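Side-chain contact in GGDEF family protein (Caulobacter vibrioides, PDB 3U2A), which is a GGDEF family protein, represented here by a PAS-type domain, a fold generally used for sensing and signalling: residues Pro52-Ser55 and Ser56-Arg60. Residues are numbered along the deposited sequence; the frame is centred on the assembly and turned at random.
Sequences PECS and SAAFR
C54 and S55 meet A58 and F59 at a serine N-cap, where the edge strand 53-54 of the antiparallel PAS-fold sheet leads through S55 into helix 56-62. The strand itself pairs with strand 35-40 through backbone bonds of P52 with L38 and C54 with L36. C54 directs its CB toward the first helical turn, where it lies 3.9 Å from A58 CB, and its SG comes alongside F59 CB at 4.3 Å. S55 then holds that turn with two acceptors, its backbone O and its hydroxyl OG. The O takes the N-H of F59 at 3.1 Å, the first bond of the helical i to i+4 pattern, with the donor tilted 21° from the carbonyl plane. The OG is folded back over the helix start by a chi1 of 64°, which sets it between the S55 backbone N and carbonyl carbon and within reach of the amides of the first turn. The methyl of A57 flanks this hydroxyl at 3.9 Å from OG. S56 turns its CB away from the strand, and its OG hydrogen-bonds D34 OD1. The F59 ring also leads away, into the interior against W98, edge-to-face, and F88. The capping bond from A58 N to S55 OG measures 3.1 Å and is nearly straight at 159°, with A58 CB 3.5 Å from the same oxygen.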
loop_
_atom_site.group_PDB
_atom_site.type_symbol
_atom_site.label_atom_id
_atom_site.label_comp_id
_atom_site.label_asym_id
_atom_site.label_seq_id
_atom_site.Cartn_x
_atom_site.Cartn_y
_atom_site.Cartn_z
ATOM N N PRO A 52 -3.294 -15.133 -8.252
ATOM C CA PRO A 52 -2.051 -14.398 -7.967
ATOM C C PRO A 52 -1.349 -13.821 -9.210
ATOM O O PRO A 52 -0.465 -12.962 -9.083
ATOM C CB PRO A 52 -1.176 -15.473 -7.322
ATOM C CG PRO A 52 -1.600 -16.719 -7.996
ATOM C CD PRO A 52 -3.086 -16.590 -8.166
ATOM N N GLU A 53 -1.733 -14.305 -10.392
ATOM C CA GLU A 53 -1.114 -13.884 -11.650
ATOM C C GLU A 53 -2.092 -14.045 -12.790
ATOM O O GLU A 53 -2.876 -14.989 -12.797
ATOM C CB GLU A 53 0.107 -14.750 -11.927
ATOM C CG GLU A 53 0.965 -14.310 -13.083
ATOM C CD GLU A 53 2.170 -15.197 -13.216
ATOM O OE1 GLU A 53 3.291 -14.705 -12.993
ATOM O OE2 GLU A 53 1.987 -16.394 -13.506
ATOM N N CYS A 54 -2.049 -13.116 -13.742
ATOM C CA CYS A 54 -2.909 -13.174 -14.926
ATOM C C CYS A 54 -2.227 -12.573 -16.143
ATOM O O CYS A 54 -1.184 -11.930 -16.026
ATOM C CB CYS A 54 -4.245 -12.465 -14.679
ATOM S SG CYS A 54 -4.127 -10.679 -14.540
ATOM N N SER A 55 -2.836 -12.790 -17.308
ATOM C CA SER A 55 -2.413 -12.157 -18.546
ATOM C C SER A 55 -2.990 -10.752 -18.669
ATOM O O SER A 55 -3.949 -10.383 -17.970
ATOM C CB SER A 55 -2.905 -12.988 -19.736
ATOM O OG SER A 55 -4.325 -13.013 -19.769
ATOM N N SER A 56 -2.434 -9.973 -19.586
ATOM C CA SER A 56 -3.021 -8.667 -19.883
ATOM C C SER A 56 -4.459 -8.793 -20.423
ATOM O O SER A 56 -5.320 -7.962 -20.112
ATOM C CB SER A 56 -2.129 -7.866 -20.835
ATOM O OG SER A 56 -1.950 -8.532 -22.074
ATOM N N ALA A 57 -4.734 -9.847 -21.194
ATOM C CA ALA A 57 -6.090 -10.078 -21.702
ATOM C C ALA A 57 -7.106 -10.309 -20.587
ATOM O O ALA A 57 -8.215 -9.777 -20.648
ATOM C CB ALA A 57 -6.109 -11.225 -22.690
ATOM N N ALA A 58 -6.726 -11.089 -19.572
ATOM C CA ALA A 58 -7.583 -11.355 -18.418
ATOM C C ALA A 58 -7.874 -10.062 -17.645
ATOM O O ALA A 58 -9.001 -9.827 -17.194
ATOM C CB ALA A 58 -6.947 -12.409 -17.507
ATOM N N PHE A 59 -6.841 -9.239 -17.498
ATOM C CA PHE A 59 -6.926 -7.944 -16.843
ATOM C C PHE A 59 -7.942 -7.042 -17.573
ATOM O O PHE A 59 -8.875 -6.507 -16.948
ATOM C CB PHE A 59 -5.522 -7.324 -16.797
ATOM C CG PHE A 59 -5.472 -5.903 -16.277
ATOM C CD1 PHE A 59 -5.302 -5.652 -14.920
ATOM C CD2 PHE A 59 -5.558 -4.817 -17.155
ATOM C CE1 PHE A 59 -5.223 -4.341 -14.435
ATOM C CE2 PHE A 59 -5.490 -3.514 -16.682
ATOM C CZ PHE A 59 -5.322 -3.276 -15.319
ATOM N N ARG A 60 -7.781 -6.898 -18.887
ATOM C CA ARG A 60 -8.704 -6.058 -19.685
ATOM C C ARG A 60 -10.141 -6.562 -19.612
ATOM O O ARG A 60 -11.084 -5.762 -19.528
ATOM C CB ARG A 60 -8.270 -6.008 -21.135
ATOM C CG ARG A 60 -6.942 -5.349 -21.362
ATOM C CD ARG A 60 -6.597 -5.384 -22.832
ATOM N NE ARG A 60 -5.238 -4.905 -23.056
ATOM C CZ ARG A 60 -4.231 -5.667 -23.471
ATOM N NH1 ARG A 60 -4.419 -6.954 -23.742
ATOM N NH2 ARG A 60 -3.031 -5.131 -23.634
#